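Methionine-R-sulfoxide reductase (Neisseria meningitidis, PDB 3MMH) reduces the R epimer of free methionine sulfoxide back to methionine, using a GAF-type domain to hold the substrate. Local coordinates at residues A12-Y15 / R16-P20; W89-G92 / G93-V97. One frame throughout, in Å; residues are numbered along the deposited sequence.

Interaction 1 (A12-Y15 / R16-P20)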
loop_
_atom_site.group_PDB
_atom_site.type_symbol
_atom_site.label_atom_id
_atom_site.label_comp_id
_atom_site.label_asym_id
_atom_site.label_seq_id
_atom_site.Cartn_x
_atom_site.Cartn_y
_atom_site.Cartn_z
ATOM N N ALA A 12 15.455 16.160 9.841
ATOM C CA ALA A 12 15.402 15.730 11.241
ATOM C C ALA A 12 14.177 16.343 11.940
ATOM O O ALA A 12 13.463 15.625 12.672
ATOM C CB ALA A 12 16.713 16.070 11.954
ATOM N N ALA A 13 13.927 17.624 11.731
ATOM C CA ALA A 13 12.788 18.258 12.344
ATOM C C ALA A 13 11.498 17.585 11.876
ATOM O O ALA A 13 10.543 17.470 12.636
ATOM C CB ALA A 13 12.794 19.772 12.051
ATOM N N LEU A 14 11.427 17.196 10.585
ATOM C CA LEU A 14 10.218 16.569 10.081
ATOM C C LEU A 14 9.986 15.207 10.725
ATOM O O LEU A 14 8.869 14.870 11.079
ATOM C CB LEU A 14 10.241 16.503 8.546
ATOM C CG LEU A 14 8.940 16.000 7.897
ATOM C CD1 LEU A 14 7.771 16.852 8.203
ATOM C CD2 LEU A 14 9.145 15.870 6.382
ATOM N N TYR A 15 11.035 14.410 10.908
ATOM C CA TYR A 15 10.858 13.163 11.648
ATOM C C TYR A 15 10.310 13.443 13.008
ATOM O O TYR A 15 9.450 12.721 13.511
ATOM C CB TYR A 15 12.187 12.401 11.771
ATOM C CG TYR A 15 12.566 11.560 10.572
ATOM C CD1 TYR A 15 11.827 10.410 10.302
ATOM C CD2 TYR A 15 13.657 11.829 9.796
ATOM C CE1 TYR A 15 12.206 9.564 9.274
ATOM C CE2 TYR A 15 14.049 10.985 8.758
ATOM C CZ TYR A 15 13.303 9.853 8.499
ATOM O OH TYR A 15 13.671 8.966 7.521
ATOM N N ARG A 16 10.845 14.420 13.752
ATOM C CA ARG A 16 10.353 14.698 15.086
ATOM C C ARG A 16 8.886 15.097 15.093
ATOM O O ARG A 16 8.158 14.813 16.035
ATOM C CB ARG A 16 11.214 15.785 15.749
ATOM C CG ARG A 16 12.620 15.336 16.024
ATOM C CD ARG A 16 13.451 16.247 16.880
ATOM N NE ARG A 16 13.770 17.499 16.238
ATOM C CZ ARG A 16 14.895 17.777 15.577
ATOM N NH1 ARG A 16 15.795 16.833 15.387
ATOM N NH2 ARG A 16 15.088 19.007 15.056
ATOM N N GLU A 17 8.462 15.787 14.043
ATOM C CA GLU A 17 7.071 16.157 13.845
ATOM C C GLU A 17 6.163 15.025 13.500
ATOM O O GLU A 17 5.057 14.923 14.016
ATOM C CB GLU A 17 6.967 17.289 12.804
ATOM C CG GLU A 17 5.656 17.883 12.561
ATOM C CD GLU A 17 5.638 19.018 11.576
ATOM O OE1 GLU A 17 6.598 19.233 10.878
ATOM O OE2 GLU A 17 4.607 19.717 11.464
ATOM N N VAL A 18 6.638 14.116 12.645
ATOM C CA VAL A 18 5.823 13.120 12.038
ATOM C C VAL A 18 5.768 11.809 12.842
ATOM O O VAL A 18 4.720 11.162 12.875
ATOM C CB VAL A 18 6.296 12.900 10.646
ATOM C CG1 VAL A 18 5.706 11.579 9.993
ATOM C CG2 VAL A 18 5.875 14.105 9.819
ATOM N N LEU A 19 6.867 11.382 13.472
ATOM C CA LEU A 19 6.810 10.093 14.206
ATOM C C LEU A 19 5.700 10.082 15.241
ATOM O O LEU A 19 5.012 9.067 15.339
ATOM C CB LEU A 19 8.131 9.744 14.875
ATOM C CG LEU A 19 9.048 8.821 14.131
ATOM C CD1 LEU A 19 9.282 9.075 12.764
ATOM C CD2 LEU A 19 10.306 8.618 14.924
ATOM N N PRO A 20 5.440 11.135 16.045
ATOM C CA PRO A 20 4.383 11.050 17.034
ATOM C C PRO A 20 3.046 10.969 16.354
ATOM O O PRO A 20 2.112 10.352 16.906
ATOM C CB PRO A 20 4.540 12.355 17.836
ATOM C CG PRO A 20 5.978 12.747 17.587
ATOM C CD PRO A 20 6.303 12.300 16.250
#
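Tyr-15 and Leu-19, one helical turn apart, meet on the packed side of this contact: CD1 of Leu-19 comes in at the edge of the Tyr-15 ring, near its plane, 3.8 Å from CD1 of Tyr-15. The phenol is held further by a hydrogen bond from its OH to Asp-145 and by ring contacts with Phe-47 and Tyr-148. On the neighbouring flank Leu-14, its CG anti to the backbone N (chi1 -173°), sends CD1 along the helix to within 3.7 Å of CG2 of Val-18, in one of two modelled positions of that valine; both side chains also pack on helix 32-47, at Ala-46. Beneath these side chains runs the i to i+4 ladder of helix 11-27, in which Arg-16 N bonds to Ala-12 O, Glu-17 N to Ala-13 O, Val-18 N to Leu-14 O and Leu-19 N to Tyr-15 O; at Pro-20, whose ring nitrogen carries no hydrogen, the ladder is interrupted and the helix kinks. Glu-17 forms a separate, firmly held flank under the N-terminal residues: OE1 takes the N-H of Ala-8, and OE2 is hydrogen-bonded to Ser-7 N and His-5 ND1. The solvent side is looser. There Arg-16, bent at chi3 (-68°), folds back so that one guanidinium face lies over Ala-12 O and Ala-13 CA, offset toward its rim, with Arg-16 NH1 3.6 Å from Ala-12 CB.

Interaction 2 (W89-G92 / G93-V97)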
loop_
_atom_site.group_PDB
_atom_site.type_symbol
_atom_site.label_atom_id
_atom_site.label_comp_id
_atom_site.label_asym_id
_atom_site.label_seq_id
_atom_site.Cartn_x
_atom_site.Cartn_y
_atom_site.Cartn_z
ATOM N N TRP A 89 17.948 -8.354 6.834
ATOM C CA TRP A 89 17.396 -9.513 7.548
ATOM C C TRP A 89 18.531 -10.405 8.062
ATOM O O TRP A 89 18.581 -10.722 9.240
ATOM C CB TRP A 89 16.455 -10.250 6.608
ATOM C CG TRP A 89 15.828 -11.488 7.114
ATOM C CD1 TRP A 89 15.779 -11.959 8.385
ATOM C CD2 TRP A 89 15.010 -12.379 6.313
ATOM N NE1 TRP A 89 15.064 -13.144 8.410
ATOM C CE2 TRP A 89 14.536 -13.397 7.166
ATOM C CE3 TRP A 89 14.687 -12.433 4.954
ATOM C CZ2 TRP A 89 13.752 -14.446 6.735
ATOM C CZ3 TRP A 89 13.918 -13.512 4.501
ATOM C CH2 TRP A 89 13.459 -14.521 5.403
ATOM N N ALA A 90 19.475 -10.757 7.206
ATOM C CA ALA A 90 20.545 -11.677 7.597
ATOM C C ALA A 90 21.442 -11.010 8.662
ATOM O O ALA A 90 21.913 -11.728 9.566
ATOM C CB ALA A 90 21.382 -12.076 6.352
ATOM N N LYS A 91 21.681 -9.680 8.576
ATOM C CA LYS A 91 22.638 -8.941 9.514
ATOM C C LYS A 91 21.829 -8.754 10.851
ATOM O O LYS A 91 22.429 -8.507 11.879
ATOM C CB LYS A 91 22.864 -7.451 8.933
ATOM C CG LYS A 91 23.879 -6.466 9.595
ATOM C CD LYS A 91 23.742 -5.068 8.868
ATOM C CE LYS A 91 24.549 -3.921 9.532
ATOM N NZ LYS A 91 24.485 -2.643 8.598
ATOM N N GLY A 92 20.495 -8.695 10.824
ATOM C CA GLY A 92 19.737 -8.272 11.958
ATOM C C GLY A 92 19.856 -6.799 12.265
ATOM O O GLY A 92 19.794 -6.417 13.428
ATOM N N GLY A 93 20.071 -5.956 11.256
ATOM C CA GLY A 93 20.221 -4.551 11.481
ATOM C C GLY A 93 20.033 -3.709 10.272
ATOM O O GLY A 93 19.982 -4.250 9.164
ATOM N N THR A 94 19.940 -2.420 10.466
ATOM C CA THR A 94 19.737 -1.414 9.400
ATOM C C THR A 94 20.867 -1.368 8.419
ATOM O O THR A 94 22.022 -1.546 8.844
ATOM C CB THR A 94 19.499 -0.058 10.052
ATOM O OG1 THR A 94 18.289 -0.177 10.781
ATOM C CG2 THR A 94 19.398 1.084 9.046
ATOM N N VAL A 95 20.544 -1.249 7.133
ATOM C CA VAL A 95 21.520 -1.050 6.080
ATOM C C VAL A 95 21.171 0.255 5.368
ATOM O O VAL A 95 20.038 0.415 4.885
ATOM C CB VAL A 95 21.527 -2.212 5.114
ATOM C CG1 VAL A 95 22.569 -2.042 4.013
ATOM C CG2 VAL A 95 21.744 -3.596 5.770
ATOM N N VAL A 96 22.134 1.162 5.314
ATOM C CA VAL A 96 22.028 2.453 4.573
ATOM C C VAL A 96 22.911 2.389 3.355
ATOM O O VAL A 96 24.103 2.060 3.504
ATOM C CB VAL A 96 22.359 3.660 5.458
ATOM C CG1 VAL A 96 22.223 4.967 4.649
ATOM C CG2 VAL A 96 21.546 3.671 6.729
ATOM N N VAL A 97 22.354 2.737 2.188
ATOM C CA VAL A 97 23.059 2.636 0.923
ATOM C C VAL A 97 23.039 4.019 0.266
ATOM O O VAL A 97 22.018 4.489 -0.152
ATOM C CB VAL A 97 22.445 1.555 -0.031
ATOM C CG1 VAL A 97 23.189 1.521 -1.321
ATOM C CG2 VAL A 97 22.405 0.199 0.664
#
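Lys-91, the last helical residue of helix 83-91, runs fully extended to the backbone of Thr-94. Its CB starts 3.9 Å from Gly-93 N, on the side facing the segment that follows. CG is anti to the backbone N (chi1 -175°) and passes Gly-93 N at 4.2 Å. Next comes CD, which lies 3.9 Å from both Gly-93 O and Thr-94 O; Lys-91 CD also meets CG2 of Val-95 at 4.0 Å, an apolar touch on an otherwise polar path. Lys-91 CE closes to 3.5 Å from Thr-94 O. At the tip, Lys-91 NZ donates a hydrogen bond of 2.7 Å to Thr-94 O. The ammonium approaches this main-chain oxygen with a C=O...N angle of 151°, tilted 19° from the carbonyl plane. This bridge spans the turn where the helix stops. Gly-92, with positive phi, is the C' residue of a Schellman motif: Gly-92 N bonds to Trp-89 O at 3.2 Å, while Gly-93 N reaches back to Ala-88 O. Gly-93 then continues in an extended conformation that carries the chain away from the helix. Beyond the turn the chain enters strand 95-97, an outermost strand of the GAF-domain sheet within this chain, which pairs antiparallel with strand 115-123 through backbone bonds of Val-95 with Val-118 and of Val-97 with Glu-116. Thr-94 packs on that partner strand, and Val-95 leans back on Val-84 and Ala-88 of helix 83-91.

How the interactions relate
Both interactions are local, yet they illustrate two different uses of neighbouring residues. Interaction 1 stays within one helix, 11-27, and is partly buried: apolar side chains one turn apart face helices 32-47 and 143-165, while Arg-16 lies on the exposed side and Glu-17 anchors to the N-terminal segment. Interaction 2 is a surface contact joining unlike elements, the end of helix 83-91 and the start of strand 95-97, and rests on a lysine bonded to a main-chain oxygen across a glycine turn. The centres of interaction 1 and interaction 2 lie about 23 Å apart, and the two do not touch. In interaction 2 the Val-95 side chain is about 8 Å from the bound methionine sulfoxide.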